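Local coordinates for protein DsrH (Allochromatium vinosum, PDB 2HY5) that forms, together with DsrE and DsrF, the DsrEFH complex of a sulfur-oxidising bacterium and probably takes part in sulfur-transfer reactions, at residues 58-63 / 81-86; 6-11 / 32-37. One frame throughout, in Å; residues are numbered along the deposited sequence.

Contact 1 of 2, residues 58-63 / 81-86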
loop_
_atom_site.group_PDB
_atom_site.type_symbol
_atom_site.label_atom_id
_atom_site.label_comp_id
_atom_site.label_asym_id
_atom_site.label_seq_id
_atom_site.Cartn_x
_atom_site.Cartn_y
_atom_site.Cartn_z
ATOM N N LYS C 58 -3.330 -26.576 -7.314
ATOM C CA LYS C 58 -3.837 -26.965 -6.004
ATOM C C LYS C 58 -4.007 -25.635 -5.271
ATOM O O LYS C 58 -3.031 -24.913 -5.067
ATOM C CB LYS C 58 -2.819 -27.830 -5.257
ATOM C CG LYS C 58 -2.426 -29.109 -5.976
ATOM C CD LYS C 58 -1.387 -29.878 -5.172
ATOM C CE LYS C 58 -0.995 -31.174 -5.860
ATOM N NZ LYS C 58 -0.048 -31.974 -5.033
ATOM N N LEU C 59 -5.235 -25.304 -4.892
ATOM C CA LEU C 59 -5.498 -24.039 -4.210
ATOM C C LEU C 59 -5.740 -24.238 -2.719
ATOM O O LEU C 59 -6.419 -25.184 -2.307
ATOM C CB LEU C 59 -6.721 -23.350 -4.823
ATOM C CG LEU C 59 -6.738 -23.098 -6.332
ATOM C CD1 LEU C 59 -8.003 -22.323 -6.687
ATOM C CD2 LEU C 59 -5.498 -22.323 -6.755
ATOM N N TYR C 60 -5.184 -23.332 -1.921
ATOM C CA TYR C 60 -5.322 -23.371 -0.469
ATOM C C TYR C 60 -5.705 -21.986 0.024
ATOM O O TYR C 60 -5.376 -20.986 -0.611
ATOM C CB TYR C 60 -4.000 -23.764 0.192
ATOM C CG TYR C 60 -3.452 -25.091 -0.256
ATOM C CD1 TYR C 60 -2.781 -25.217 -1.472
ATOM C CD2 TYR C 60 -3.623 -26.230 0.527
ATOM C CE1 TYR C 60 -2.293 -26.452 -1.896
ATOM C CE2 TYR C 60 -3.140 -27.470 0.110
ATOM C CZ TYR C 60 -2.479 -27.571 -1.100
ATOM O OH TYR C 60 -2.026 -28.800 -1.522
ATOM N N VAL C 61 -6.398 -21.935 1.153
ATOM C CA VAL C 61 -6.802 -20.664 1.733
ATOM C C VAL C 61 -6.487 -20.726 3.221
ATOM O O VAL C 61 -6.680 -21.761 3.852
ATOM C CB VAL C 61 -8.316 -20.403 1.504
ATOM C CG1 VAL C 61 -9.155 -21.473 2.180
ATOM C CG2 VAL C 61 -8.690 -19.027 2.024
ATOM N N LEU C 62 -5.990 -19.625 3.782
ATOM C CA LEU C 62 -5.635 -19.605 5.198
ATOM C C LEU C 62 -6.865 -19.411 6.084
ATOM O O LEU C 62 -7.476 -18.342 6.101
ATOM C CB LEU C 62 -4.596 -18.505 5.462
ATOM C CG LEU C 62 -3.937 -18.514 6.843
ATOM C CD1 LEU C 62 -3.144 -19.801 7.056
ATOM C CD2 LEU C 62 -3.021 -17.310 6.950
ATOM N N GLY C 63 -7.218 -20.466 6.816
ATOM C CA GLY C 63 -8.378 -20.443 7.691
ATOM C C GLY C 63 -8.443 -19.289 8.674
ATOM O O GLY C 63 -9.510 -18.702 8.856
ATOM N N SER C 81 -8.510 -26.132 -0.389
ATOM C CA SER C 81 -8.239 -26.683 0.932
ATOM C C SER C 81 -7.959 -25.581 1.939
ATOM O O SER C 81 -7.160 -24.691 1.671
ATOM C CB SER C 81 -7.023 -27.610 0.878
ATOM O OG SER C 81 -7.226 -28.684 -0.021
ATOM N N VAL C 82 -8.611 -25.652 3.095
ATOM C CA VAL C 82 -8.409 -24.664 4.150
ATOM C C VAL C 82 -7.276 -25.160 5.046
ATOM O O VAL C 82 -7.301 -26.299 5.511
ATOM C CB VAL C 82 -9.690 -24.480 4.991
ATOM C CG1 VAL C 82 -9.476 -23.417 6.063
ATOM C CG2 VAL C 82 -10.850 -24.093 4.082
ATOM N N VAL C 83 -6.282 -24.304 5.269
ATOM C CA VAL C 83 -5.132 -24.646 6.100
ATOM C C VAL C 83 -4.902 -23.587 7.182
ATOM O O VAL C 83 -5.412 -22.473 7.086
ATOM C CB VAL C 83 -3.847 -24.740 5.255
ATOM C CG1 VAL C 83 -4.012 -25.795 4.168
ATOM C CG2 VAL C 83 -3.534 -23.380 4.635
ATOM N N ASP C 84 -4.155 -23.942 8.225
ATOM C CA ASP C 84 -3.846 -22.971 9.271
ATOM C C ASP C 84 -2.399 -22.555 9.058
ATOM O O ASP C 84 -1.796 -22.921 8.053
ATOM C CB ASP C 84 -4.035 -23.564 10.673
ATOM C CG ASP C 84 -3.353 -24.898 10.842
ATOM O OD1 ASP C 84 -2.394 -25.182 10.096
ATOM O OD2 ASP C 84 -3.773 -25.661 11.735
ATOM N N TYR C 85 -1.830 -21.791 9.981
ATOM C CA TYR C 85 -0.449 -21.363 9.791
ATOM C C TYR C 85 0.528 -22.531 9.718
ATOM O O TYR C 85 1.508 -22.478 8.972
ATOM C CB TYR C 85 -0.038 -20.375 10.884
ATOM C CG TYR C 85 -0.566 -18.973 10.639
ATOM C CD1 TYR C 85 -1.612 -18.450 11.403
ATOM C CD2 TYR C 85 -0.029 -18.178 9.630
ATOM C CE1 TYR C 85 -2.107 -17.164 11.166
ATOM C CE2 TYR C 85 -0.514 -16.892 9.383
ATOM C CZ TYR C 85 -1.551 -16.394 10.153
ATOM O OH TYR C 85 -2.033 -15.125 9.917
ATOM N N ALA C 86 0.267 -23.590 10.480
ATOM C CA ALA C 86 1.142 -24.753 10.440
ATOM C C ALA C 86 1.067 -25.361 9.037
ATOM O O ALA C 86 2.071 -25.816 8.499
ATOM C CB ALA C 86 0.715 -25.779 11.494
HETATM O O HOH W 1 -6.017 -28.100 -2.365
#
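Y60, V61 and L62 pair in parallel with S81, V82 and V83, in that order, and the two short strand axes approach to 4.6 Å with their directions 39° apart, a marked twist. Four backbone hydrogen bonds alternate between the strands: S81 N to L59 O (3.0 Å), V61 N to S81 O, V83 N to V61 O, and G63 N to V83 O (2.7 Å). The last lies beyond the paired residues, where both chains are turning into helices. Y60, S81, L62 and V83 share one face of the sheet. CG lies beside its own backbone N (chi1 -58°), which stands the Y60 ring up from this face with CD2 on the S81 side, 3.7 Å from S81 CB and equally near V83 CG1; both meet the ring obliquely. Were Y60 reduced to an alanine, S81 CB and V83 CG1 would probably lose the ring carbon they both pack against, leaving a gap on this face. A water spans the strand start, donating to L59 O at 2.9 Å and hydrogen-bonded also to S81 OG. V61 and V82 lie side by side on the other face, CG1 against CG2. Farther along, L62 sends CD2 to within 3.5 Å of Y85 CE2, the two side chains crossing at about a right angle. Together the segments bring strand 81-83 alongside strand 58-62 at the close of a beta-alpha-beta unit. Helix 63-68 connects these strands and touches V61 through L66; strand 29-32 flanks 58-62 on its other edge, while D84 OD1 caps G87 N at the start of helix 85-94.

Contact 2 of 2, residues 6-11 / 32-37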
loop_
_atom_site.group_PDB
_atom_site.type_symbol
_atom_site.label_atom_id
_atom_site.label_comp_id
_atom_site.label_asym_id
_atom_site.label_seq_id
_atom_site.Cartn_x
_atom_site.Cartn_y
_atom_site.Cartn_z
ATOM N N THR C 6 2.042 -17.273 -3.352
ATOM C CA THR C 6 1.249 -16.707 -2.270
ATOM C C THR C 6 0.586 -15.434 -2.780
ATOM O O THR C 6 1.214 -14.625 -3.465
ATOM C CB THR C 6 2.106 -16.376 -1.023
ATOM O OG1 THR C 6 3.107 -15.408 -1.360
ATOM C CG2 THR C 6 2.778 -17.640 -0.484
ATOM N N VAL C 7 -0.695 -15.280 -2.468
ATOM C CA VAL C 7 -1.456 -14.103 -2.891
ATOM C C VAL C 7 -2.122 -13.528 -1.651
ATOM O O VAL C 7 -2.941 -14.200 -1.020
ATOM C CB VAL C 7 -2.541 -14.479 -3.924
ATOM C CG1 VAL C 7 -3.351 -13.247 -4.303
ATOM C CG2 VAL C 7 -1.889 -15.085 -5.162
ATOM N N ASN C 8 -1.785 -12.287 -1.304
ATOM C CA ASN C 8 -2.354 -11.680 -0.103
ATOM C C ASN C 8 -3.270 -10.491 -0.333
ATOM O O ASN C 8 -3.700 -9.859 0.625
ATOM C CB ASN C 8 -1.234 -11.248 0.845
ATOM C CG ASN C 8 -0.433 -10.078 0.303
ATOM O OD1 ASN C 8 0.169 -9.319 1.062
ATOM N ND2 ASN C 8 -0.412 -9.933 -1.017
ATOM N N LYS C 9 -3.560 -10.186 -1.591
ATOM C CA LYS C 9 -4.411 -9.046 -1.913
ATOM C C LYS C 9 -5.750 -9.457 -2.506
ATOM O O LYS C 9 -5.851 -10.461 -3.206
ATOM C CB LYS C 9 -3.678 -8.118 -2.884
ATOM C CG LYS C 9 -3.054 -6.897 -2.232
ATOM C CD LYS C 9 -2.283 -7.252 -0.977
ATOM C CE LYS C 9 -1.735 -6.014 -0.284
ATOM N NZ LYS C 9 -2.786 -5.079 0.195
ATOM N N SER C 10 -6.772 -8.658 -2.219
ATOM C CA SER C 10 -8.117 -8.902 -2.718
ATOM C C SER C 10 -8.136 -8.927 -4.243
ATOM O O SER C 10 -7.505 -8.091 -4.893
ATOM C CB SER C 10 -9.061 -7.805 -2.220
ATOM O OG SER C 10 -10.280 -7.823 -2.934
ATOM N N PRO C 11 -8.859 -9.890 -4.831
ATOM C CA PRO C 11 -8.954 -10.010 -6.287
ATOM C C PRO C 11 -9.821 -8.899 -6.875
ATOM O O PRO C 11 -9.836 -8.685 -8.084
ATOM C CB PRO C 11 -9.567 -11.395 -6.472
ATOM C CG PRO C 11 -10.458 -11.513 -5.279
ATOM C CD PRO C 11 -9.577 -10.992 -4.164
ATOM N N LEU C 32 -3.917 -18.504 -0.606
ATOM C CA LEU C 32 -4.577 -17.224 -0.446
ATOM C C LEU C 32 -4.579 -16.900 1.041
ATOM O O LEU C 32 -5.069 -17.689 1.847
ATOM C CB LEU C 32 -6.016 -17.324 -0.944
ATOM C CG LEU C 32 -6.188 -17.804 -2.389
ATOM C CD1 LEU C 32 -7.667 -18.094 -2.667
ATOM C CD2 LEU C 32 -5.647 -16.742 -3.340
ATOM N N PHE C 33 -4.006 -15.760 1.412
ATOM C CA PHE C 33 -4.017 -15.376 2.813
ATOM C C PHE C 33 -4.233 -13.871 2.914
ATOM O O PHE C 33 -4.208 -13.174 1.902
ATOM C CB PHE C 33 -2.752 -15.866 3.551
ATOM C CG PHE C 33 -1.479 -15.151 3.182
ATOM C CD1 PHE C 33 -0.985 -15.182 1.882
ATOM C CD2 PHE C 33 -0.737 -14.498 4.162
ATOM C CE1 PHE C 33 0.231 -14.576 1.565
ATOM C CE2 PHE C 33 0.478 -13.891 3.855
ATOM C CZ PHE C 33 0.964 -13.930 2.555
ATOM N N GLU C 34 -4.481 -13.375 4.121
ATOM C CA GLU C 34 -4.780 -11.963 4.311
ATOM C C GLU C 34 -6.006 -11.647 3.451
ATOM O O GLU C 34 -6.960 -12.422 3.431
ATOM C CB GLU C 34 -3.579 -11.089 3.920
ATOM C CG GLU C 34 -2.427 -11.192 4.912
ATOM C CD GLU C 34 -1.273 -10.257 4.598
ATOM O OE1 GLU C 34 -1.492 -9.247 3.897
ATOM O OE2 GLU C 34 -0.147 -10.528 5.068
ATOM N N ASP C 35 -5.982 -10.529 2.735
ATOM C CA ASP C 35 -7.114 -10.142 1.897
ATOM C C ASP C 35 -7.307 -11.030 0.662
ATOM O O ASP C 35 -8.335 -10.944 -0.020
ATOM C CB ASP C 35 -6.971 -8.676 1.474
ATOM C CG ASP C 35 -7.211 -7.707 2.625
ATOM O OD1 ASP C 35 -6.982 -6.493 2.429
ATOM O OD2 ASP C 35 -7.644 -8.142 3.721
ATOM N N GLY C 36 -6.324 -11.877 0.368
ATOM C CA GLY C 36 -6.448 -12.765 -0.776
ATOM C C GLY C 36 -7.556 -13.786 -0.554
ATOM O O GLY C 36 -8.063 -14.388 -1.508
ATOM N N ILE C 37 -7.923 -13.977 0.714
ATOM C CA ILE C 37 -8.968 -14.920 1.137
ATOM C C ILE C 37 -10.306 -14.747 0.419
ATOM O O ILE C 37 -11.018 -15.717 0.162
ATOM C CB ILE C 37 -9.201 -14.788 2.670
ATOM C CG1 ILE C 37 -8.596 -15.989 3.383
ATOM C CG2 ILE C 37 -10.680 -14.598 2.998
ATOM C CD1 ILE C 37 -7.114 -16.041 3.289
HETATM O O HOH W 2 -3.638 -7.988 2.533
HETATM O O HOH W 3 -4.386 -5.603 2.307
#
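V7 and L32 form a parallel bridge, their CA atoms 5.0 Å apart, where two neighbouring strands of the parallel alpha/beta sheet run out into loops. F33 N donates to V7 O at 3.1 Å with an N-H...O angle of 166°, and V7 CB packs against L32 CD2. The F33 side chain carries the contact along the end of strand 3-7. Its CG sits between the backbone N and the carbonyl carbon (chi1 71°), which directs the ring from CB toward 6-11: CD1 comes to V7 O, CE1 reaches T6 CB and N8 CB, each at 3.7 Å, and CZ at the tip approaches N8 CB. This CB stands over one ring face, 4.0 Å from the centroid and 22° off the normal, which defines a CH-pi contact; F88 meets the same ring edge-to-face. Past the bridge, the 3-10 turn at D35 and G36 folds against the loop of N8 to S10, with G36 CA 3.4 Å from K9 O. G36, with no side chain, also brings its CA within 3.8 Å of V7 O. The acidic side chains here also reach beyond the pair: E34 OE2 is hydrogen-bonded to S19 OG of the DsrE chain, and D35 OD2 forms a salt bridge with R69. Two waters complete the join, one donating to both N8 O and E34 OE1, the other accepting from K9 NZ and donating to D35 OD1 at 2.7 Å.

Overall arrangement
From the N terminus, strand 3-7 leads to helix 16-23 and back to strand 29-32, and contact 2 closes this first excursion by joining the C-terminal strand ends and the loops that follow. After helix 47-53 the chain enters strand 58-62; contact 1 closes the next loop, through helix 63-68, at strand 81-83. The contacts are therefore in series, neither enclosing nor crossing the other. In space they meet, their centres 11 Å apart: L32 is probably hydrogen-bonded through its backbone with Y60 and L62, and I37 packs on V61. Between them they span four adjacent strands, ordered 81-83, 58-62, 29-32, 3-7, with 97-101 beyond.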